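Local coordinates for LP15968p (Drosophila melanogaster, PDB 3MN8), which is a zinc metallocarboxypeptidase that releases C-terminal arginine or lysine from peptides and proteins, represented here by its first carboxypeptidase-like domain and the transthyretin-like domain that follows, at residues 335-340 against 375-380; 356-361 against 381-386; 48-53 against 76-81. All coordinates share one frame; numbering follows the deposited sequence.

Along the chain interaction 3 comes first and lies in the zinc carboxypeptidase domain, where helix 43-56 packs on strand 74-80. Interactions 1 and 2 belong to the C-terminal transthyretin-like domain. Their segments alternate along the chain, and their centres are about 11 Å apart. Interaction 1 joins strands 339-344 and 373-376 of one sheet, and interaction 2 joins strands 355-358 and 381-388 of another. The two sheets touch, for instance through Ile339 and Val385. Interaction 3 lies about 28 Å from interaction 1 and about 38 Å from interaction 2, centre to centre. Interaction 1 borders the catalytic domain, where Arg376 pairs with Asp244 and Leu377 packs on Phe300. Interaction 2 lies farther out.

Interaction 1: residues 335-340 against 375-380; sequences AHIGIK and WRLLTP
Ile339 and Arg376 form a hydrogen-bonded antiparallel pair. Ile339 N donates to Arg376 O at 3.0 Å, and Arg376 N donates to Ile339 O at 2.8 Å. Their side chains share a face of the sheet and pass at a slant, with Ile339 CG1 3.9 Å from Arg376 CB. The chains stay close at Gly338. Its CA-H points at Arg376 O, and the CA packs 3.7 Å from Leu378 CB. Ile337 lies alongside Leu377, CG1 to CB at 3.9 Å. With chi1 at 66°, Ile337 CG1 lies between its own N and carbonyl carbon. This turns its arm to the 377-378 backbone, with CD1 3.7 Å from Leu378 O. On the other face Lys340 runs extended past Trp375, with both CB and CD 3.7 Å from Trp375 CD1. Lys340 NZ and Trp375 NE1 then share Leu90 O, and the lysine also pairs with Glu408. The contact loosens at Thr379 and exposed Pro380, whose side chains start away from 335-340. Strand 339-344 is the middle of its sheet, between 373-376 and 410-415. The catalytic domain borders 375-380: Arg376 forms a salt bridge with Asp244, Leu377 packs on Phe300 of strand 300-305, and Thr379 on helix 245-257.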
ATOM      1  N   ALA A 335       5.550  -3.261  -7.649  1.00 23.88           N
ATOM      2  CA  ALA A 335       6.445  -2.199  -7.229  1.00 29.83           C
ATOM      3  C   ALA A 335       7.757  -2.272  -8.007  1.00 35.53           C
ATOM      4  O   ALA A 335       8.711  -1.547  -7.718  1.00 36.47           O
ATOM      5  CB  ALA A 335       6.706  -2.274  -5.735  1.00 21.99           C
ATOM      6  N   HIS A 336       7.817  -3.145  -9.000  1.00 29.33           N
ATOM      7  CA  HIS A 336       9.060  -3.281  -9.744  1.00 36.39           C
ATOM      8  C   HIS A 336       8.952  -2.877 -11.188  1.00 37.70           C
ATOM      9  O   HIS A 336       9.960  -2.833 -11.895  1.00 20.18           O
ATOM     10  CB  HIS A 336       9.600  -4.686  -9.610  1.00 33.52           C
ATOM     11  CG  HIS A 336       9.962  -5.036  -8.203  1.00 47.52           C
ATOM     12  ND1 HIS A 336      11.087  -4.536  -7.582  1.00 49.49           N
ATOM     13  CD2 HIS A 336       9.336  -5.812  -7.287  1.00 39.36           C
ATOM     14  CE1 HIS A 336      11.149  -5.009  -6.348  1.00 42.48           C
ATOM     15  NE2 HIS A 336      10.099  -5.783  -6.144  1.00 41.13           N
ATOM     16  N   ILE A 337       7.734  -2.552 -11.611  1.00 35.39           N
ATOM     17  CA  ILE A 337       7.521  -2.097 -12.976  1.00 31.97           C
ATOM     18  C   ILE A 337       8.099  -0.721 -13.199  1.00 27.77           C
ATOM     19  O   ILE A 337       8.459  -0.008 -12.251  1.00 39.67           O
ATOM     20  CB  ILE A 337       6.033  -2.086 -13.363  1.00 41.60           C
ATOM     21  CG1 ILE A 337       5.274  -1.051 -12.532  1.00 42.07           C
ATOM     22  CG2 ILE A 337       5.430  -3.488 -13.222  1.00 36.72           C
ATOM     23  CD1 ILE A 337       3.782  -1.084 -12.768  1.00 38.94           C
ATOM     24  N   GLY A 338       8.187  -0.358 -14.470  1.00 34.61           N
ATOM     25  CA  GLY A 338       8.672   0.952 -14.851  1.00 41.11           C
ATOM     26  C   GLY A 338      10.175   1.078 -14.741  1.00 24.51           C
ATOM     27  O   GLY A 338      10.919   0.202 -15.194  1.00 26.54           O
ATOM     28  N   ILE A 339      10.613   2.179 -14.142  1.00 19.50           N
ATOM     29  CA  ILE A 339      12.028   2.489 -14.057  1.00 34.05           C
ATOM     30  C   ILE A 339      12.395   2.987 -12.686  1.00 35.38           C
ATOM     31  O   ILE A 339      11.551   3.134 -11.794  1.00 33.30           O
ATOM     32  CB  ILE A 339      12.451   3.597 -15.035  1.00 30.88           C
ATOM     33  CG1 ILE A 339      11.617   4.858 -14.769  1.00 35.02           C
ATOM     34  CG2 ILE A 339      12.356   3.106 -16.483  1.00 23.03           C
ATOM     35  CD1 ILE A 339      11.985   6.069 -15.622  1.00 27.15           C
ATOM     36  N   LYS A 340      13.682   3.247 -12.536  1.00 28.38           N
ATOM     37  CA  LYS A 340      14.221   3.746 -11.296  1.00 31.60           C
ATOM     38  C   LYS A 340      15.628   4.210 -11.587  1.00 39.54           C
ATOM     39  O   LYS A 340      16.229   3.785 -12.589  1.00 26.16           O
ATOM     40  CB  LYS A 340      14.206   2.670 -10.205  1.00 38.40           C
ATOM     41  CG  LYS A 340      15.069   1.442 -10.445  1.00 27.91           C
ATOM     42  CD  LYS A 340      15.052   0.580  -9.185  1.00 22.72           C
ATOM     43  CE  LYS A 340      15.783  -0.727  -9.358  1.00 16.94           C
ATOM     44  NZ  LYS A 340      15.485  -1.618  -8.200  1.00 22.65           N
ATOM     45  N   TRP A 375      11.653   5.909  -8.167  1.00 33.20           N
ATOM     46  CA  TRP A 375      11.090   4.772  -8.853  1.00 17.18           C
ATOM     47  C   TRP A 375       9.850   5.298  -9.537  1.00 32.88           C
ATOM     48  O   TRP A 375       8.984   5.879  -8.877  1.00 37.48           O
ATOM     49  CB  TRP A 375      10.664   3.687  -7.864  1.00 21.54           C
ATOM     50  CG  TRP A 375      11.729   3.251  -6.930  1.00 23.82           C
ATOM     51  CD1 TRP A 375      12.448   2.081  -6.981  1.00 22.84           C
ATOM     52  CD2 TRP A 375      12.195   3.960  -5.777  1.00 27.76           C
ATOM     53  NE1 TRP A 375      13.343   2.034  -5.936  1.00 19.69           N
ATOM     54  CE2 TRP A 375      13.210   3.176  -5.187  1.00 29.42           C
ATOM     55  CE3 TRP A 375      11.858   5.189  -5.190  1.00 17.01           C
ATOM     56  CZ2 TRP A 375      13.889   3.584  -4.050  1.00 22.42           C
ATOM     57  CZ3 TRP A 375      12.541   5.594  -4.068  1.00 16.69           C
ATOM     58  CH2 TRP A 375      13.541   4.796  -3.506  1.00 18.42           C
ATOM     59  N   ARG A 376       9.749   5.108 -10.847  1.00 27.93           N
ATOM     60  CA  ARG A 376       8.566   5.561 -11.558  1.00 21.18           C
ATOM     61  C   ARG A 376       7.858   4.370 -12.170  1.00 33.96           C
ATOM     62  O   ARG A 376       8.304   3.780 -13.166  1.00 23.31           O
ATOM     63  CB  ARG A 376       8.918   6.604 -12.617  1.00 25.89           C
ATOM     64  CG  ARG A 376       7.738   7.084 -13.454  1.00 35.50           C
ATOM     65  CD  ARG A 376       6.710   7.830 -12.629  1.00 33.46           C
ATOM     66  NE  ARG A 376       5.562   8.248 -13.436  1.00 41.17           N
ATOM     67  CZ  ARG A 376       4.462   8.824 -12.957  1.00 46.42           C
ATOM     68  NH1 ARG A 376       4.328   9.057 -11.661  1.00 68.32           N
ATOM     69  NH2 ARG A 376       3.486   9.170 -13.778  1.00 53.41           N
ATOM     70  N   LEU A 377       6.751   4.005 -11.543  1.00 30.83           N
ATOM     71  CA  LEU A 377       5.987   2.865 -12.004  1.00 29.47           C
ATOM     72  C   LEU A 377       5.432   3.190 -13.369  1.00 25.08           C
ATOM     73  O   LEU A 377       4.866   4.259 -13.575  1.00 39.22           O
ATOM     74  CB  LEU A 377       4.848   2.573 -11.033  1.00 22.50           C
ATOM     75  CG  LEU A 377       5.263   2.302  -9.592  1.00 29.04           C
ATOM     76  CD1 LEU A 377       4.067   1.788  -8.814  1.00 28.52           C
ATOM     77  CD2 LEU A 377       6.423   1.319  -9.534  1.00 26.58           C
ATOM     78  N   LEU A 378       5.570   2.265 -14.303  1.00 36.31           N
ATOM     79  CA  LEU A 378       5.077   2.514 -15.646  1.00 32.64           C
ATOM     80  C   LEU A 378       4.418   1.291 -16.278  1.00 18.09           C
ATOM     81  O   LEU A 378       4.814   0.157 -16.065  1.00 31.29           O
ATOM     82  CB  LEU A 378       6.200   3.061 -16.546  1.00 27.21           C
ATOM     83  CG  LEU A 378       6.721   4.492 -16.306  1.00 22.92           C
ATOM     84  CD1 LEU A 378       7.974   4.767 -17.107  1.00 25.44           C
ATOM     85  CD2 LEU A 378       5.668   5.536 -16.640  1.00 23.68           C
ATOM     86  N   THR A 379       3.378   1.557 -17.039  1.00 36.01           N
ATOM     87  CA  THR A 379       2.797   0.590 -17.934  1.00 40.00           C
ATOM     88  C   THR A 379       3.814   0.353 -19.035  1.00 44.47           C
ATOM     89  O   THR A 379       4.631   1.232 -19.311  1.00 36.28           O
ATOM     90  CB  THR A 379       1.528   1.195 -18.531  1.00 50.51           C
ATOM     91  OG1 THR A 379       0.520   1.227 -17.514  1.00 59.55           O
ATOM     92  CG2 THR A 379       1.024   0.396 -19.737  1.00 66.23           C
ATOM     93  N   PRO A 380       3.790  -0.839 -19.652  1.00 39.79           N
ATOM     94  CA  PRO A 380       4.613  -1.049 -20.852  1.00 43.23           C
ATOM     95  C   PRO A 380       4.399   0.036 -21.930  1.00 46.19           C
ATOM     96  O   PRO A 380       3.291   0.578 -22.078  1.00 29.93           O
ATOM     97  CB  PRO A 380       4.153  -2.421 -21.348  1.00 33.79           C
ATOM     98  CG  PRO A 380       3.747  -3.137 -20.083  1.00 39.55           C
ATOM     99  CD  PRO A 380       3.130  -2.078 -19.202  1.00 32.90           C
TER

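Interaction 2: residues 356-361 against 381-386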
ATOM      1  N   VAL A 356      11.458  14.212 -11.229  1.00 34.43           N
ATOM      2  CA  VAL A 356      11.610  13.382 -12.416  1.00 37.30           C
ATOM      3  C   VAL A 356      10.284  13.306 -13.175  1.00 39.76           C
ATOM      4  O   VAL A 356       9.296  12.757 -12.669  1.00 41.07           O
ATOM      5  CB  VAL A 356      12.113  11.962 -12.053  1.00 44.52           C
ATOM      6  CG1 VAL A 356      12.057  11.041 -13.267  1.00 40.90           C
ATOM      7  CG2 VAL A 356      13.535  12.026 -11.466  1.00 25.49           C
ATOM      8  N   TYR A 357      10.273  13.865 -14.387  1.00 34.44           N
ATOM      9  CA  TYR A 357       9.056  13.979 -15.172  1.00 30.60           C
ATOM     10  C   TYR A 357       9.003  13.006 -16.344  1.00 42.08           C
ATOM     11  O   TYR A 357      10.020  12.759 -16.998  1.00 26.28           O
ATOM     12  CB  TYR A 357       8.905  15.395 -15.727  1.00 35.17           C
ATOM     13  CG  TYR A 357       8.549  16.495 -14.741  1.00 40.98           C
ATOM     14  CD1 TYR A 357       9.538  17.278 -14.156  1.00 45.33           C
ATOM     15  CD2 TYR A 357       7.220  16.785 -14.437  1.00 34.32           C
ATOM     16  CE1 TYR A 357       9.210  18.304 -13.271  1.00 46.02           C
ATOM     17  CE2 TYR A 357       6.885  17.799 -13.560  1.00 32.92           C
ATOM     18  CZ  TYR A 357       7.878  18.554 -12.978  1.00 38.62           C
ATOM     19  OH  TYR A 357       7.533  19.563 -12.104  1.00 43.63           O
ATOM     20  N   VAL A 358       7.799  12.487 -16.609  1.00 53.78           N
ATOM     21  CA  VAL A 358       7.518  11.659 -17.779  1.00 45.19           C
ATOM     22  C   VAL A 358       6.516  12.363 -18.679  1.00 48.72           C
ATOM     23  O   VAL A 358       5.425  12.724 -18.239  1.00 48.57           O
ATOM     24  CB  VAL A 358       6.951  10.267 -17.381  1.00 35.50           C
ATOM     25  CG1 VAL A 358       6.574   9.441 -18.623  1.00 34.30           C
ATOM     26  CG2 VAL A 358       7.953   9.500 -16.511  1.00 32.08           C
ATOM     27  N   ALA A 359       6.890  12.560 -19.937  1.00 47.60           N
ATOM     28  CA  ALA A 359       6.002  13.200 -20.900  1.00 51.99           C
ATOM     29  C   ALA A 359       4.612  12.574 -20.887  1.00 40.95           C
ATOM     30  O   ALA A 359       4.457  11.381 -21.148  1.00 43.51           O
ATOM     31  CB  ALA A 359       6.599  13.137 -22.298  1.00 49.24           C
ATOM     32  N   GLY A 360       3.605  13.391 -20.592  1.00 36.03           N
ATOM     33  CA  GLY A 360       2.231  12.928 -20.551  1.00 28.76           C
ATOM     34  C   GLY A 360       1.827  12.527 -19.147  1.00 36.46           C
ATOM     35  O   GLY A 360       0.681  12.173 -18.887  1.00 52.87           O
ATOM     36  N   LEU A 361       2.789  12.562 -18.237  1.00 34.06           N
ATOM     37  CA  LEU A 361       2.531  12.290 -16.830  1.00 36.83           C
ATOM     38  C   LEU A 361       3.232  13.343 -15.975  1.00 47.95           C
ATOM     39  O   LEU A 361       3.618  13.079 -14.832  1.00 39.43           O
ATOM     40  CB  LEU A 361       3.023  10.894 -16.455  1.00 24.55           C
ATOM     41  CG  LEU A 361       2.376   9.720 -17.200  1.00 37.99           C
ATOM     42  CD1 LEU A 361       3.139   8.436 -16.924  1.00 37.53           C
ATOM     43  CD2 LEU A 361       0.903   9.554 -16.851  1.00 29.33           C
ATOM     44  N   GLY A 381       5.464   0.346 -22.666  1.00 41.03           N
ATOM     45  CA  GLY A 381       5.436   1.414 -23.648  1.00 37.99           C
ATOM     46  C   GLY A 381       6.764   2.142 -23.703  1.00 42.43           C
ATOM     47  O   GLY A 381       7.737   1.703 -23.088  1.00 48.20           O
ATOM     48  N   LEU A 382       6.828   3.245 -24.444  1.00 37.34           N
ATOM     49  CA  LEU A 382       8.072   3.991 -24.509  1.00 40.67           C
ATOM     50  C   LEU A 382       7.854   5.429 -24.095  1.00 39.87           C
ATOM     51  O   LEU A 382       6.853   6.041 -24.462  1.00 28.56           O
ATOM     52  CB  LEU A 382       8.729   3.883 -25.889  1.00 52.04           C
ATOM     53  CG  LEU A 382       8.163   4.619 -27.100  1.00 70.79           C
ATOM     54  CD1 LEU A 382       8.362   6.132 -26.998  1.00 83.44           C
ATOM     55  CD2 LEU A 382       8.839   4.092 -28.352  1.00 78.59           C
ATOM     56  N   TYR A 383       8.803   5.961 -23.328  1.00 45.45           N
ATOM     57  CA  TYR A 383       8.648   7.275 -22.721  1.00 34.04           C
ATOM     58  C   TYR A 383       9.873   8.189 -22.833  1.00 38.48           C
ATOM     59  O   TYR A 383      10.999   7.742 -22.999  1.00 46.40           O
ATOM     60  CB  TYR A 383       8.293   7.112 -21.256  1.00 35.80           C
ATOM     61  CG  TYR A 383       7.178   6.136 -20.981  1.00 44.15           C
ATOM     62  CD1 TYR A 383       7.392   4.761 -21.051  1.00 43.99           C
ATOM     63  CD2 TYR A 383       5.912   6.589 -20.612  1.00 42.89           C
ATOM     64  CE1 TYR A 383       6.365   3.856 -20.781  1.00 44.05           C
ATOM     65  CE2 TYR A 383       4.880   5.700 -20.337  1.00 41.32           C
ATOM     66  CZ  TYR A 383       5.108   4.334 -20.422  1.00 47.32           C
ATOM     67  OH  TYR A 383       4.076   3.459 -20.144  1.00 34.74           O
ATOM     68  N   SER A 384       9.629   9.489 -22.740  1.00 47.29           N
ATOM     69  CA  SER A 384      10.698  10.467 -22.621  1.00 44.18           C
ATOM     70  C   SER A 384      10.727  10.968 -21.186  1.00 46.98           C
ATOM     71  O   SER A 384       9.838  11.698 -20.736  1.00 29.90           O
ATOM     72  CB  SER A 384      10.488  11.627 -23.592  1.00 34.49           C
ATOM     73  OG  SER A 384      11.051  11.321 -24.855  1.00 72.52           O
ATOM     74  N   VAL A 385      11.745  10.546 -20.457  1.00 50.32           N
ATOM     75  CA  VAL A 385      11.865  10.922 -19.057  1.00 46.64           C
ATOM     76  C   VAL A 385      12.892  12.031 -18.922  1.00 41.96           C
ATOM     77  O   VAL A 385      13.910  12.020 -19.620  1.00 40.25           O
ATOM     78  CB  VAL A 385      12.313   9.720 -18.210  1.00 31.83           C
ATOM     79  CG1 VAL A 385      12.089   9.997 -16.748  1.00 23.83           C
ATOM     80  CG2 VAL A 385      11.566   8.472 -18.642  1.00 30.44           C
ATOM     81  N   HIS A 386      12.623  12.993 -18.044  1.00 28.79           N
ATOM     82  CA  HIS A 386      13.612  14.019 -17.711  1.00 25.72           C
ATOM     83  C   HIS A 386      13.530  14.453 -16.262  1.00 31.60           C
ATOM     84  O   HIS A 386      12.517  14.224 -15.592  1.00 26.31           O
ATOM     85  CB  HIS A 386      13.525  15.233 -18.654  1.00 55.76           C
ATOM     86  CG  HIS A 386      12.411  16.197 -18.344  1.00 66.44           C
ATOM     87  ND1 HIS A 386      11.480  15.990 -17.354  1.00 78.96           N
ATOM     88  CD2 HIS A 386      12.084  17.378 -18.929  1.00 69.35           C
ATOM     89  CE1 HIS A 386      10.632  17.006 -17.329  1.00 58.62           C
ATOM     90  NE2 HIS A 386      10.978  17.859 -18.272  1.00 53.83           N
TER
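The carbonyl oxygen of Tyr357 is approached by two groups of 381-386, one a hydrogen bond and the other a weaker CA-H contact. His386 N gives it the hydrogen bond, at 2.8 Å. Val385 CA adds the CA-H contact to the same Tyr357 O at 3.3 Å. The return bond of this pair runs from Tyr357 N to His386 O at 2.6 Å. Farther along, Ala359 N reaches Ser384 O at 3.2 Å. Tyr357 and His386 are thus a hydrogen-bonded antiparallel pair, and Val358 and Val385 the non-hydrogen-bonded pair next to it.

The side chains divide between two faces. Val356 CG1 meets Val385 CG1 at 3.6 Å. Val358 also points CG1 across the strands, anti to its own N (chi1 176°), and this methyl lies 3.5 Å from Tyr383 CD2. It comes up to the tyrosine ring at a slant. The phenol OH of Tyr383 is hydrogen-bonded to Thr379 O, which ties the ring back to the loop before its strand.

These strands are the inner two of a four-stranded antiparallel sheet, one layer of the transthyretin-like beta sandwich. The valine face looks to the other layer: Val356 touches Tyr374 and Val343, Val358 touches Arg376, and Val385 touches Ile339.

Tyr357 and His386 lie on the other face and are partly exposed. Their rings form an oblique pair whose fine placement is doubtful, since its closest atoms are modelled too near each other.

Past the pairing the chain turns back in a type II beta turn from Val358 to Leu361, closed by Leu361 N on Val358 O. Gly360, with positive phi, is its third residue, and its N also bonds Glu362 OE1.

Interaction 3: residues 48-53 against 76-81; sequences DLFAGL and LALQIS
This is an apolar helix-on-sheet contact in the zinc carboxypeptidase domain, made by Phe50 and Leu53 of helix 43-56 against Leu76 and Leu78 of strand 74-80. Helix segment and strand segment run roughly the same way, 25° apart, with their axes 9.7 Å from each other at closest approach.

Phe50 and Leu78 carry most of it. Leu78 CB stands over one face of the phenylalanine ring, 3.7 Å from the ring centroid and 15° off the ring normal. This is a CH-pi contact, with the carbon displaced toward the CZ and CE2 side of the ring. Phe50 CE2 also reaches the strand backbone, at 3.7 Å from Leu78 N. Leu76 flanks the ring: its O lies at the ring edge, near the plane, and its CB is 4.4 Å from Phe50 CD2.

The domain is the alpha/beta fold of the M14 peptidases, in which helices cover a mixed eight-stranded sheet. Strand 74-80 is next to 61-68, one of its two edge strands. Side chains alternate along it: Leu76 and Leu78 point to the helix, while Ala77 between them points away and packs on Val140 of strand 136-140.

Leu78 has CG anti to its backbone N (chi1 -171°). This points CG at the helix, and the two methyls then reach Phe50 O (CD1, 4.0 Å) and Leu53 CD2 (CD2, 3.7 Å). The two leucine side chains cross at about a right angle. Helix 106-121 packs here too, with Ala115 touching both Leu53 and Leu78. Val63 of strand 61-68 touches Phe50, Leu76 and Leu78, and Pro141 packs against Phe50.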
ATOM      1  N   ASP A  48       2.863  -9.673  20.435  1.00 50.30           N
ATOM      2  CA  ASP A  48       3.619 -10.871  20.784  1.00 55.56           C
ATOM      3  C   ASP A  48       4.214 -11.547  19.546  1.00 49.99           C
ATOM      4  O   ASP A  48       5.383 -11.953  19.550  1.00 47.35           O
ATOM      5  CB  ASP A  48       2.754 -11.855  21.581  1.00 56.37           C
ATOM      6  CG  ASP A  48       2.441 -11.361  22.992  1.00 71.30           C
ATOM      7  OD1 ASP A  48       3.164 -10.474  23.504  1.00 71.93           O
ATOM      8  OD2 ASP A  48       1.468 -11.874  23.597  1.00 78.26           O
ATOM      9  N   LEU A  49       3.425 -11.653  18.480  1.00 38.39           N
ATOM     10  CA  LEU A  49       3.899 -12.350  17.289  1.00 44.54           C
ATOM     11  C   LEU A  49       4.974 -11.568  16.535  1.00 43.92           C
ATOM     12  O   LEU A  49       5.911 -12.161  15.967  1.00 46.14           O
ATOM     13  CB  LEU A  49       2.748 -12.708  16.353  1.00 49.59           C
ATOM     14  CG  LEU A  49       3.181 -13.654  15.229  1.00 47.73           C
ATOM     15  CD1 LEU A  49       2.080 -14.661  14.921  1.00 68.14           C
ATOM     16  CD2 LEU A  49       3.584 -12.881  13.990  1.00 35.79           C
ATOM     17  N   PHE A  50       4.831 -10.243  16.535  1.00 29.56           N
ATOM     18  CA  PHE A  50       5.784  -9.354  15.884  1.00 30.38           C
ATOM     19  C   PHE A  50       7.128  -9.317  16.589  1.00 41.90           C
ATOM     20  O   PHE A  50       8.158  -9.164  15.945  1.00 62.63           O
ATOM     21  CB  PHE A  50       5.224  -7.941  15.792  1.00 41.37           C
ATOM     22  CG  PHE A  50       4.418  -7.695  14.556  1.00 36.27           C
ATOM     23  CD1 PHE A  50       4.042  -8.753  13.742  1.00 34.37           C
ATOM     24  CD2 PHE A  50       4.036  -6.412  14.207  1.00 22.02           C
ATOM     25  CE1 PHE A  50       3.303  -8.527  12.598  1.00 33.68           C
ATOM     26  CE2 PHE A  50       3.296  -6.177  13.066  1.00 24.53           C
ATOM     27  CZ  PHE A  50       2.929  -7.230  12.262  1.00 34.13           C
ATOM     28  N   ALA A  51       7.122  -9.443  17.909  1.00 39.65           N
ATOM     29  CA  ALA A  51       8.374  -9.533  18.654  1.00 45.38           C
ATOM     30  C   ALA A  51       9.068 -10.867  18.376  1.00 53.26           C
ATOM     31  O   ALA A  51      10.295 -10.930  18.263  1.00 58.52           O
ATOM     32  CB  ALA A  51       8.125  -9.348  20.155  1.00 31.10           C
ATOM     33  N   GLY A  52       8.273 -11.928  18.260  1.00 54.10           N
ATOM     34  CA  GLY A  52       8.815 -13.261  18.054  1.00 53.75           C
ATOM     35  C   GLY A  52       9.540 -13.354  16.729  1.00 49.95           C
ATOM     36  O   GLY A  52      10.632 -13.925  16.621  1.00 34.84           O
ATOM     37  N   LEU A  53       8.911 -12.783  15.712  1.00 48.07           N
ATOM     38  CA  LEU A  53       9.484 -12.763  14.380  1.00 53.08           C
ATOM     39  C   LEU A  53      10.815 -12.026  14.381  1.00 48.80           C
ATOM     40  O   LEU A  53      11.752 -12.412  13.683  1.00 53.94           O
ATOM     41  CB  LEU A  53       8.504 -12.086  13.427  1.00 44.26           C
ATOM     42  CG  LEU A  53       7.570 -13.021  12.651  1.00 54.91           C
ATOM     43  CD1 LEU A  53       7.289 -14.350  13.341  1.00 48.93           C
ATOM     44  CD2 LEU A  53       6.281 -12.340  12.242  1.00 65.11           C
ATOM     45  N   LEU A  76       1.641  -0.578  15.232  1.00 34.45           N
ATOM     46  CA  LEU A  76       2.920  -1.214  14.915  1.00 34.12           C
ATOM     47  C   LEU A  76       3.028  -1.640  13.449  1.00 37.12           C
ATOM     48  O   LEU A  76       2.039  -2.046  12.839  1.00 33.91           O
ATOM     49  CB  LEU A  76       3.111  -2.457  15.786  1.00 26.93           C
ATOM     50  CG  LEU A  76       3.188  -2.309  17.301  1.00 44.10           C
ATOM     51  CD1 LEU A  76       3.061  -3.675  17.975  1.00 45.47           C
ATOM     52  CD2 LEU A  76       4.483  -1.623  17.710  1.00 50.95           C
ATOM     53  N   ALA A  77       4.242  -1.576  12.902  1.00 39.26           N
ATOM     54  CA  ALA A  77       4.501  -2.039  11.541  1.00 35.21           C
ATOM     55  C   ALA A  77       5.709  -2.949  11.508  1.00 37.60           C
ATOM     56  O   ALA A  77       6.786  -2.565  11.958  1.00 38.73           O
ATOM     57  CB  ALA A  77       4.726  -0.873  10.607  1.00 26.66           C
ATOM     58  N   LEU A  78       5.533  -4.150  10.963  1.00 37.75           N
ATOM     59  CA  LEU A  78       6.651  -5.062  10.811  1.00 24.31           C
ATOM     60  C   LEU A  78       7.278  -4.853   9.460  1.00 22.88           C
ATOM     61  O   LEU A  78       6.622  -5.045   8.438  1.00 28.68           O
ATOM     62  CB  LEU A  78       6.205  -6.520  10.931  1.00 24.56           C
ATOM     63  CG  LEU A  78       7.341  -7.558  10.988  1.00 32.85           C
ATOM     64  CD1 LEU A  78       8.055  -7.512  12.341  1.00 18.74           C
ATOM     65  CD2 LEU A  78       6.847  -8.983  10.708  1.00 27.85           C
ATOM     66  N   GLN A  79       8.547  -4.463   9.464  1.00 21.70           N
ATOM     67  CA  GLN A  79       9.361  -4.417   8.253  1.00 25.02           C
ATOM     68  C   GLN A  79      10.068  -5.735   7.968  1.00 26.28           C
ATOM     69  O   GLN A  79      10.634  -6.352   8.864  1.00 25.40           O
ATOM     70  CB  GLN A  79      10.419  -3.329   8.370  1.00 21.91           C
ATOM     71  CG  GLN A  79      11.527  -3.460   7.378  1.00 18.88           C
ATOM     72  CD  GLN A  79      12.640  -2.498   7.674  1.00 27.67           C
ATOM     73  OE1 GLN A  79      12.808  -2.065   8.812  1.00 23.97           O
ATOM     74  NE2 GLN A  79      13.417  -2.159   6.654  1.00 22.10           N
ATOM     75  N   ILE A  80      10.044  -6.139   6.701  1.00 36.89           N
ATOM     76  CA  ILE A  80      10.768  -7.306   6.213  1.00 29.57           C
ATOM     77  C   ILE A  80      11.660  -6.871   5.062  1.00 38.64           C
ATOM     78  O   ILE A  80      11.188  -6.248   4.109  1.00 46.25           O
ATOM     79  CB  ILE A  80       9.799  -8.359   5.682  1.00 29.78           C
ATOM     80  CG1 ILE A  80       8.864  -8.817   6.807  1.00 26.12           C
ATOM     81  CG2 ILE A  80      10.569  -9.517   5.064  1.00 29.42           C
ATOM     82  CD1 ILE A  80       7.657  -9.596   6.354  1.00 24.69           C
ATOM     83  N   SER A  81      12.946  -7.194   5.142  1.00 44.17           N
ATOM     84  CA  SER A  81      13.890  -6.760   4.120  1.00 35.33           C
ATOM     85  C   SER A  81      15.056  -7.719   4.010  1.00 42.77           C
ATOM     86  O   SER A  81      15.252  -8.564   4.884  1.00 54.55           O
ATOM     87  CB  SER A  81      14.419  -5.382   4.476  1.00 30.48           C
ATOM     88  OG  SER A  81      14.989  -5.414   5.767  1.00 52.60           O
TER